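Local coordinates for uncharacterized protein PSPTO_3016 (Pseudomonas syringae pv. tomato, PDB 3H9X) that is of unknown function but probably binds DNA through a double-wing motif, at residues F6-D19 with V30-L43. Sequence-based numbering, arbitrary orientation.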
ATOM      1  N   PHE A   6      -5.667   5.957  -6.832  1.00 49.55           N
ATOM      2  CA  PHE A   6      -5.756   4.969  -5.775  1.00 34.01           C
ATOM      3  C   PHE A   6      -6.830   5.319  -4.760  1.00 36.44           C
ATOM      4  O   PHE A   6      -7.745   4.535  -4.569  1.00 44.72           O
ATOM      5  CB  PHE A   6      -4.412   4.824  -5.069  1.00 33.39           C
ATOM      6  CG  PHE A   6      -4.479   4.001  -3.819  1.00 39.04           C
ATOM      7  CD1 PHE A   6      -4.752   4.594  -2.587  1.00 36.03           C
ATOM      8  CD2 PHE A   6      -4.353   2.617  -3.880  1.00 35.38           C
ATOM      9  CE1 PHE A   6      -4.908   3.815  -1.446  1.00 36.11           C
ATOM     10  CE2 PHE A   6      -4.508   1.837  -2.746  1.00 30.88           C
ATOM     11  CZ  PHE A   6      -4.786   2.435  -1.529  1.00 36.18           C
ATOM     12  N   ILE A   7      -6.742   6.486  -4.116  1.00 39.58           N
ATOM     13  CA  ILE A   7      -7.751   6.845  -3.111  1.00 47.52           C
ATOM     14  C   ILE A   7      -9.160   6.832  -3.707  1.00 50.70           C
ATOM     15  O   ILE A   7     -10.147   6.598  -3.002  1.00 57.17           O
ATOM     16  CB  ILE A   7      -7.483   8.238  -2.428  1.00 42.09           C
ATOM     17  CG1 ILE A   7      -8.244   9.343  -3.141  1.00 50.80           C
ATOM     18  CG2 ILE A   7      -6.004   8.530  -2.370  1.00 38.64           C
ATOM     19  CD1 ILE A   7      -9.593   9.661  -2.509  1.00 52.65           C
ATOM     20  N   ASP A   8      -9.251   7.077  -5.008  1.00 52.25           N
ATOM     21  CA  ASP A   8     -10.541   7.073  -5.678  1.00 54.06           C
ATOM     22  C   ASP A   8     -11.028   5.638  -5.826  1.00 54.67           C
ATOM     23  O   ASP A   8     -12.180   5.334  -5.515  1.00 59.50           O
ATOM     24  CB  ASP A   8     -10.436   7.727  -7.055  1.00 61.10           C
ATOM     25  CG  ASP A   8     -10.299   9.238  -6.978  1.00 77.40           C
ATOM     26  OD1 ASP A   8      -9.985   9.860  -8.020  1.00 84.15           O
ATOM     27  OD2 ASP A   8     -10.510   9.813  -5.883  1.00 80.62           O
ATOM     28  N   TYR A   9     -10.163   4.744  -6.287  1.00 45.45           N
ATOM     29  CA  TYR A   9     -10.583   3.361  -6.444  1.00 45.08           C
ATOM     30  C   TYR A   9     -11.115   2.788  -5.129  1.00 45.96           C
ATOM     31  O   TYR A   9     -12.109   2.074  -5.121  1.00 41.57           O
ATOM     32  CB  TYR A   9      -9.425   2.522  -6.988  1.00 39.86           C
ATOM     33  CG  TYR A   9      -9.701   1.034  -7.025  1.00 48.66           C
ATOM     34  CD1 TYR A   9      -9.391   0.223  -5.939  1.00 48.52           C
ATOM     35  CD2 TYR A   9     -10.232   0.428  -8.160  1.00 50.78           C
ATOM     36  CE1 TYR A   9      -9.593  -1.150  -5.987  1.00 51.43           C
ATOM     37  CE2 TYR A   9     -10.440  -0.951  -8.213  1.00 50.98           C
ATOM     38  CZ  TYR A   9     -10.117  -1.727  -7.128  1.00 49.22           C
ATOM     39  OH  TYR A   9     -10.312  -3.084  -7.177  1.00 67.17           O
ATOM     40  N   ALA A  10     -10.462   3.121  -4.021  1.00 47.98           N
ATOM     41  CA  ALA A  10     -10.872   2.631  -2.707  1.00 55.08           C
ATOM     42  C   ALA A  10     -12.249   3.144  -2.317  1.00 57.24           C
ATOM     43  O   ALA A  10     -13.059   2.401  -1.762  1.00 57.31           O
ATOM     44  CB  ALA A  10      -9.860   3.043  -1.652  1.00 55.95           C
ATOM     45  N   GLN A  11     -12.500   4.420  -2.602  1.00 60.68           N
ATOM     46  CA  GLN A  11     -13.773   5.064  -2.290  1.00 63.27           C
ATOM     47  C   GLN A  11     -14.936   4.416  -3.053  1.00 69.20           C
ATOM     48  O   GLN A  11     -16.034   4.254  -2.513  1.00 71.66           O
ATOM     49  CB  GLN A  11     -13.687   6.555  -2.629  1.00 63.45           C
ATOM     50  CG  GLN A  11     -15.012   7.319  -2.557  1.00 69.40           C
ATOM     51  CD  GLN A  11     -15.659   7.272  -1.181  1.00 66.20           C
ATOM     52  OE1 GLN A  11     -15.051   7.664  -0.187  1.00 63.50           O
ATOM     53  NE2 GLN A  11     -16.903   6.798  -1.122  1.00 64.07           N
ATOM     54  N   LYS A  12     -14.691   4.031  -4.301  1.00 66.89           N
ATOM     55  CA  LYS A  12     -15.735   3.415  -5.105  1.00 63.83           C
ATOM     56  C   LYS A  12     -15.880   1.913  -4.870  1.00 62.63           C
ATOM     57  O   LYS A  12     -16.970   1.437  -4.578  1.00 61.79           O
ATOM     58  CB  LYS A  12     -15.475   3.682  -6.590  1.00 66.84           C
ATOM     59  CG  LYS A  12     -15.229   5.142  -6.932  1.00 68.18           C
ATOM     60  CD  LYS A  12     -16.430   6.032  -6.620  1.00 72.75           C
ATOM     61  CE  LYS A  12     -17.590   5.786  -7.578  1.00 76.33           C
ATOM     62  NZ  LYS A  12     -18.735   6.715  -7.344  1.00 58.69           N
ATOM     63  N   LYS A  13     -14.784   1.171  -4.993  1.00 63.45           N
ATOM     64  CA  LYS A  13     -14.825  -0.276  -4.817  1.00 63.62           C
ATOM     65  C   LYS A  13     -15.024  -0.747  -3.397  1.00 63.11           C
ATOM     66  O   LYS A  13     -15.301  -1.921  -3.179  1.00 69.26           O
ATOM     67  CB  LYS A  13     -13.552  -0.931  -5.357  1.00 63.23           C
ATOM     68  CG  LYS A  13     -13.612  -1.333  -6.831  1.00 75.30           C
ATOM     69  CD  LYS A  13     -14.403  -2.619  -7.075  1.00 74.15           C
ATOM     70  CE  LYS A  13     -13.669  -3.835  -6.536  1.00 63.93           C
ATOM     71  NZ  LYS A  13     -13.461  -3.702  -5.076  1.00 60.64           N
ATOM     72  N   TYR A  14     -14.879   0.143  -2.426  1.00 58.46           N
ATOM     73  CA  TYR A  14     -15.039  -0.274  -1.041  1.00 49.63           C
ATOM     74  C   TYR A  14     -15.802   0.743  -0.224  1.00 53.94           C
ATOM     75  O   TYR A  14     -16.157   0.480   0.918  1.00 49.27           O
ATOM     76  CB  TYR A  14     -13.668  -0.527  -0.395  1.00 46.25           C
ATOM     77  CG  TYR A  14     -12.852  -1.608  -1.081  1.00 39.54           C
ATOM     78  CD1 TYR A  14     -13.197  -2.947  -0.971  1.00 43.61           C
ATOM     79  CD2 TYR A  14     -11.775  -1.278  -1.890  1.00 40.04           C
ATOM     80  CE1 TYR A  14     -12.489  -3.937  -1.661  1.00 46.55           C
ATOM     81  CE2 TYR A  14     -11.060  -2.249  -2.582  1.00 38.88           C
ATOM     82  CZ  TYR A  14     -11.420  -3.577  -2.471  1.00 47.19           C
ATOM     83  OH  TYR A  14     -10.725  -4.530  -3.193  1.00 54.87           O
ATOM     84  N   ASP A  15     -16.053   1.910  -0.806  1.00 61.22           N
ATOM     85  CA  ASP A  15     -16.786   2.950  -0.097  1.00 67.90           C
ATOM     86  C   ASP A  15     -16.099   3.293   1.232  1.00 68.02           C
ATOM     87  O   ASP A  15     -16.751   3.481   2.255  1.00 60.66           O
ATOM     88  CB  ASP A  15     -18.214   2.468   0.155  1.00 77.66           C
ATOM     89  CG  ASP A  15     -19.183   3.605   0.361  1.00 86.88           C
ATOM     90  OD1 ASP A  15     -19.179   4.205   1.458  1.00 85.45           O
ATOM     91  OD2 ASP A  15     -19.939   3.905  -0.588  1.00 94.27           O
ATOM     92  N   THR A  16     -14.774   3.382   1.193  1.00 74.69           N
ATOM     93  CA  THR A  16     -13.963   3.694   2.368  1.00 72.21           C
ATOM     94  C   THR A  16     -13.397   5.106   2.269  1.00 71.21           C
ATOM     95  O   THR A  16     -12.897   5.503   1.215  1.00 75.78           O
ATOM     96  CB  THR A  16     -12.758   2.728   2.496  1.00 73.66           C
ATOM     97  OG1 THR A  16     -13.222   1.371   2.553  1.00 77.52           O
ATOM     98  CG2 THR A  16     -11.956   3.041   3.744  1.00 73.50           C
ATOM     99  N   LYS A  17     -13.472   5.857   3.367  1.00 70.06           N
ATOM    100  CA  LYS A  17     -12.935   7.218   3.400  1.00 66.39           C
ATOM    101  C   LYS A  17     -11.530   7.164   4.002  1.00 59.71           C
ATOM    102  O   LYS A  17     -11.321   6.562   5.052  1.00 50.43           O
ATOM    103  CB  LYS A  17     -13.863   8.145   4.207  1.00 71.44           C
ATOM    104  CG  LYS A  17     -13.216   8.933   5.366  1.00 84.03           C
ATOM    105  CD  LYS A  17     -13.129   8.105   6.667  1.00 83.70           C
ATOM    106  CE  LYS A  17     -12.293   8.796   7.756  1.00 72.23           C
ATOM    107  NZ  LYS A  17     -12.709  10.201   8.063  1.00 64.75           N
ATOM    108  N   PRO A  18     -10.542   7.778   3.327  1.00 59.08           N
ATOM    109  CA  PRO A  18      -9.163   7.778   3.819  1.00 54.83           C
ATOM    110  C   PRO A  18      -9.005   8.466   5.166  1.00 56.35           C
ATOM    111  O   PRO A  18      -9.575   9.533   5.404  1.00 55.76           O
ATOM    112  CB  PRO A  18      -8.401   8.493   2.706  1.00 50.06           C
ATOM    113  CG  PRO A  18      -9.423   9.436   2.147  1.00 50.09           C
ATOM    114  CD  PRO A  18     -10.642   8.549   2.074  1.00 63.13           C
ATOM    115  N   ASP A  19      -8.230   7.836   6.045  1.00 58.22           N
ATOM    116  CA  ASP A  19      -7.971   8.364   7.377  1.00 57.23           C
ATOM    117  C   ASP A  19      -6.541   8.864   7.493  1.00 58.60           C
ATOM    118  O   ASP A  19      -5.651   8.379   6.799  1.00 62.31           O
ATOM    119  CB  ASP A  19      -8.215   7.292   8.421  1.00 59.48           C
ATOM    120  CG  ASP A  19      -9.319   7.661   9.343  1.00 76.59           C
ATOM    121  OD1 ASP A  19      -9.195   8.717  10.003  1.00 86.96           O
ATOM    122  OD2 ASP A  19     -10.315   6.912   9.405  1.00 83.53           O
ATOM    123  N   VAL A  30      -4.421   5.910   5.906  1.00 33.62           N
ATOM    124  CA  VAL A  30      -4.724   4.489   6.073  1.00 39.92           C
ATOM    125  C   VAL A  30      -6.148   4.182   5.618  1.00 38.07           C
ATOM    126  O   VAL A  30      -7.008   5.058   5.603  1.00 34.91           O
ATOM    127  CB  VAL A  30      -4.519   3.992   7.560  1.00 43.25           C
ATOM    128  CG1 VAL A  30      -3.138   4.363   8.054  1.00 40.38           C
ATOM    129  CG2 VAL A  30      -5.578   4.545   8.469  1.00 41.64           C
ATOM    130  N   PHE A  31      -6.378   2.941   5.214  1.00 43.00           N
ATOM    131  CA  PHE A  31      -7.695   2.518   4.772  1.00 47.54           C
ATOM    132  C   PHE A  31      -8.086   1.308   5.597  1.00 49.05           C
ATOM    133  O   PHE A  31      -7.403   0.283   5.561  1.00 51.86           O
ATOM    134  CB  PHE A  31      -7.681   2.154   3.287  1.00 48.82           C
ATOM    135  CG  PHE A  31      -7.391   3.319   2.391  1.00 54.73           C
ATOM    136  CD1 PHE A  31      -6.137   3.919   2.397  1.00 51.26           C
ATOM    137  CD2 PHE A  31      -8.380   3.843   1.563  1.00 59.35           C
ATOM    138  CE1 PHE A  31      -5.870   5.023   1.601  1.00 53.53           C
ATOM    139  CE2 PHE A  31      -8.126   4.949   0.759  1.00 57.24           C
ATOM    140  CZ  PHE A  31      -6.867   5.539   0.777  1.00 58.78           C
ATOM    141  N   ARG A  32      -9.171   1.424   6.354  1.00 50.57           N
ATOM    142  CA  ARG A  32      -9.611   0.309   7.177  1.00 51.78           C
ATOM    143  C   ARG A  32     -11.097   0.030   7.040  1.00 47.87           C
ATOM    144  O   ARG A  32     -11.818   0.751   6.350  1.00 40.83           O
ATOM    145  CB  ARG A  32      -9.282   0.572   8.642  1.00 52.04           C
ATOM    146  CG  ARG A  32     -10.044   1.720   9.257  1.00 56.95           C
ATOM    147  CD  ARG A  32      -9.155   2.928   9.454  1.00 61.96           C
ATOM    148  NE  ARG A  32      -9.859   3.973  10.185  1.00 64.44           N
ATOM    149  CZ  ARG A  32     -10.246   3.866  11.454  1.00 60.26           C
ATOM    150  NH1 ARG A  32     -10.888   4.865  12.044  1.00 55.73           N
ATOM    151  NH2 ARG A  32      -9.981   2.765  12.138  1.00 49.02           N
ATOM    152  N   HIS A  33     -11.537  -1.045   7.688  1.00 53.39           N
ATOM    153  CA  HIS A  33     -12.941  -1.443   7.676  1.00 54.88           C
ATOM    154  C   HIS A  33     -13.675  -0.709   8.784  1.00 59.48           C
ATOM    155  O   HIS A  33     -13.080  -0.364   9.807  1.00 59.09           O
ATOM    156  CB  HIS A  33     -13.104  -2.945   7.920  1.00 45.83           C
ATOM    157  CG  HIS A  33     -12.459  -3.812   6.886  1.00 46.23           C
ATOM    158  ND1 HIS A  33     -11.125  -4.155   6.935  1.00 48.45           N
ATOM    159  CD2 HIS A  33     -12.970  -4.426   5.795  1.00 48.28           C
ATOM    160  CE1 HIS A  33     -10.844  -4.949   5.917  1.00 49.46           C
ATOM    161  NE2 HIS A  33     -11.944  -5.131   5.208  1.00 38.73           N
ATOM    162  N   SER A  34     -14.969  -0.487   8.592  1.00 62.69           N
ATOM    163  CA  SER A  34     -15.764   0.206   9.590  1.00 64.29           C
ATOM    164  C   SER A  34     -16.073  -0.759  10.732  1.00 67.00           C
ATOM    165  O   SER A  34     -16.372  -0.342  11.855  1.00 67.53           O
ATOM    166  CB  SER A  34     -17.049   0.723   8.949  1.00 65.18           C
ATOM    167  OG  SER A  34     -17.714   1.619   9.821  1.00 70.70           O
ATOM    168  N   ASP A  35     -15.972  -2.051  10.423  1.00 68.90           N
ATOM    169  CA  ASP A  35     -16.217  -3.150  11.362  1.00 69.04           C
ATOM    170  C   ASP A  35     -15.166  -3.201  12.465  1.00 67.84           C
ATOM    171  O   ASP A  35     -15.340  -2.618  13.534  1.00 67.36           O
ATOM    172  CB  ASP A  35     -16.196  -4.484  10.611  1.00 69.88           C
ATOM    173  CG  ASP A  35     -17.045  -4.460   9.364  1.00 78.03           C
ATOM    174  OD1 ASP A  35     -18.274  -4.283   9.496  1.00 83.07           O
ATOM    175  OD2 ASP A  35     -16.490  -4.612   8.249  1.00 82.63           O
ATOM    176  N   ASN A  36     -14.075  -3.910  12.185  1.00 63.62           N
ATOM    177  CA  ASN A  36     -12.978  -4.081  13.130  1.00 61.70           C
ATOM    178  C   ASN A  36     -11.904  -2.997  13.107  1.00 58.64           C
ATOM    179  O   ASN A  36     -10.919  -3.078  13.842  1.00 59.63           O
ATOM    180  CB  ASN A  36     -12.306  -5.429  12.900  1.00 63.82           C
ATOM    181  CG  ASN A  36     -11.932  -5.645  11.458  1.00 66.54           C
ATOM    182  OD1 ASN A  36     -11.339  -4.774  10.827  1.00 73.58           O
ATOM    183  ND2 ASN A  36     -12.272  -6.813  10.926  1.00 64.31           N
ATOM    184  N   ASP A  37     -12.078  -1.989  12.266  1.00 61.26           N
ATOM    185  CA  ASP A  37     -11.100  -0.914  12.184  1.00 61.82           C
ATOM    186  C   ASP A  37      -9.712  -1.444  11.789  1.00 58.10           C
ATOM    187  O   ASP A  37      -8.686  -0.850  12.133  1.00 55.40           O
ATOM    188  CB  ASP A  37     -11.014  -0.184  13.532  1.00 64.23           C
ATOM    189  CG  ASP A  37     -12.342   0.439  13.959  1.00 78.99           C
ATOM    190  OD1 ASP A  37     -12.410   0.973  15.092  1.00 81.76           O
ATOM    191  OD2 ASP A  37     -13.320   0.402  13.171  1.00 81.61           O
ATOM    192  N   LYS A  38      -9.677  -2.560  11.065  1.00 46.81           N
ATOM    193  CA  LYS A  38      -8.403  -3.124  10.638  1.00 45.81           C
ATOM    194  C   LYS A  38      -7.911  -2.497   9.335  1.00 45.73           C
ATOM    195  O   LYS A  38      -8.652  -2.404   8.351  1.00 46.30           O
ATOM    196  CB  LYS A  38      -8.501  -4.646  10.476  1.00 44.47           C
ATOM    197  CG  LYS A  38      -8.685  -5.397  11.781  1.00 41.00           C
ATOM    198  CD  LYS A  38      -8.462  -6.886  11.610  1.00 49.63           C
ATOM    199  CE  LYS A  38      -8.601  -7.602  12.948  1.00 58.14           C
ATOM    200  NZ  LYS A  38      -8.067  -9.000  12.937  1.00 60.12           N
ATOM    201  N   TRP A  39      -6.652  -2.062   9.349  1.00 40.55           N
ATOM    202  CA  TRP A  39      -6.016  -1.435   8.197  1.00 36.30           C
ATOM    203  C   TRP A  39      -5.795  -2.474   7.125  1.00 36.45           C
ATOM    204  O   TRP A  39      -5.353  -3.577   7.428  1.00 41.41           O
ATOM    205  CB  TRP A  39      -4.650  -0.869   8.585  1.00 34.64           C
ATOM    206  CG  TRP A  39      -4.678   0.213   9.608  1.00 44.77           C
ATOM    207  CD1 TRP A  39      -5.764   0.652  10.327  1.00 47.81           C
ATOM    208  CD2 TRP A  39      -3.573   1.015  10.022  1.00 42.70           C
ATOM    209  NE1 TRP A  39      -5.396   1.677  11.153  1.00 40.81           N
ATOM    210  CE2 TRP A  39      -4.055   1.922  10.989  1.00 39.33           C
ATOM    211  CE3 TRP A  39      -2.214   1.061   9.668  1.00 41.81           C
ATOM    212  CZ2 TRP A  39      -3.228   2.862  11.610  1.00 40.44           C
ATOM    213  CZ3 TRP A  39      -1.395   1.996  10.283  1.00 33.25           C
ATOM    214  CH2 TRP A  39      -1.906   2.882  11.243  1.00 29.83           C
ATOM    215  N   TYR A  40      -6.088  -2.128   5.876  1.00 30.34           N
ATOM    216  CA  TYR A  40      -5.875  -3.058   4.776  1.00 29.19           C
ATOM    217  C   TYR A  40      -5.086  -2.371   3.665  1.00 24.17           C
ATOM    218  O   TYR A  40      -4.781  -2.971   2.649  1.00 26.00           O
ATOM    219  CB  TYR A  40      -7.229  -3.598   4.271  1.00 34.72           C
ATOM    220  CG  TYR A  40      -8.106  -2.606   3.525  1.00 39.17           C
ATOM    221  CD1 TYR A  40      -7.882  -2.329   2.175  1.00 44.29           C
ATOM    222  CD2 TYR A  40      -9.156  -1.946   4.166  1.00 31.64           C
ATOM    223  CE1 TYR A  40      -8.681  -1.415   1.474  1.00 50.99           C
ATOM    224  CE2 TYR A  40      -9.963  -1.026   3.471  1.00 46.76           C
ATOM    225  CZ  TYR A  40      -9.715  -0.765   2.122  1.00 43.64           C
ATOM    226  OH  TYR A  40     -10.472   0.153   1.421  1.00 46.45           O
ATOM    227  N   ALA A  41      -4.741  -1.111   3.905  1.00 28.57           N
ATOM    228  CA  ALA A  41      -4.006  -0.286   2.957  1.00 31.83           C
ATOM    229  C   ALA A  41      -3.370   0.928   3.656  1.00 33.98           C
ATOM    230  O   ALA A  41      -4.042   1.650   4.399  1.00 20.54           O
ATOM    231  CB  ALA A  41      -4.949   0.185   1.858  1.00 22.08           C
ATOM    232  N   LEU A  42      -2.076   1.141   3.409  1.00 38.04           N
ATOM    233  CA  LEU A  42      -1.325   2.257   3.991  1.00 38.58           C
ATOM    234  C   LEU A  42      -0.671   3.072   2.870  1.00 43.44           C
ATOM    235  O   LEU A  42       0.295   2.630   2.238  1.00 50.11           O
ATOM    236  CB  LEU A  42      -0.221   1.733   4.912  1.00 38.09           C
ATOM    237  CG  LEU A  42       0.180   2.497   6.182  1.00 37.03           C
ATOM    238  CD1 LEU A  42       1.578   2.041   6.567  1.00 40.07           C
ATOM    239  CD2 LEU A  42       0.161   3.999   5.988  1.00 22.32           C
ATOM    240  N   LEU A  43      -1.200   4.265   2.637  1.00 38.67           N
ATOM    241  CA  LEU A  43      -0.691   5.151   1.609  1.00 33.35           C
ATOM    242  C   LEU A  43       0.320   6.081   2.252  1.00 33.94           C
ATOM    243  O   LEU A  43       0.029   6.683   3.277  1.00 34.18           O
ATOM    244  CB  LEU A  43      -1.842   5.967   1.027  1.00 35.45           C
ATOM    245  CG  LEU A  43      -1.499   7.031   0.001  1.00 25.90           C
ATOM    246  CD1 LEU A  43      -0.989   6.363  -1.232  1.00 16.98           C
ATOM    247  CD2 LEU A  43      -2.715   7.872  -0.293  1.00 21.63           C
TER
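Phe-31, Asp-19 and Phe-6 bury the most surface where helix 6-13 and the chain after it pack on the first hairpin of the antiparallel sheet of this double-wing fold. Strands 30-32 and 39-43 pair in the hairpin, with a classic beta bulge at Tyr-40 and Ala-41 opposite Phe-31. The Phe-31 ring lies between Phe-6 and Pro-18, which lie over its two faces. Phe-6 meets it in a T-shaped stack, with planes at 84° and centroids 5.1 Å apart. The Phe-6 edge points at one face of Phe-31; Pro-18 CA lies over the opposite face, offset toward the rim. Phe-6 CG is anti to the backbone N (chi1 170°), which places CE1 against Phe-31 CE1 and CZ. Ala-10 CB packs 3.5 Å from Phe-31 CE2. On the sheet side, Phe-6 also touches Ala-41 and Leu-43, while Ile-109 of helix 102-115 packs against it.

Nearer the turn, the Tyr-40 ring presents its edge to the face of Tyr-14. Tyr-40 OH shares a 3.2 Å hydrogen bond with Thr-16 OG1. The Tyr-14 hydroxyl instead bonds to Glu-110 of helix 102-115.

At Asp-19 the chain meets strand 30-32 in a single antiparallel, hydrogen-bonded pair with Val-30: Asp-19 N donates to Val-30 O at 3.1 Å, and Val-30 N donates to Asp-19 O at 2.9 Å. The Asp-19 side chain makes a salt bridge with Arg-32. Arg-32 NE lies 3.1 Å from Asp-19 OD2. The oxygen sits near the guanidinium plane, whereas NE meets it from above the carboxylate plane.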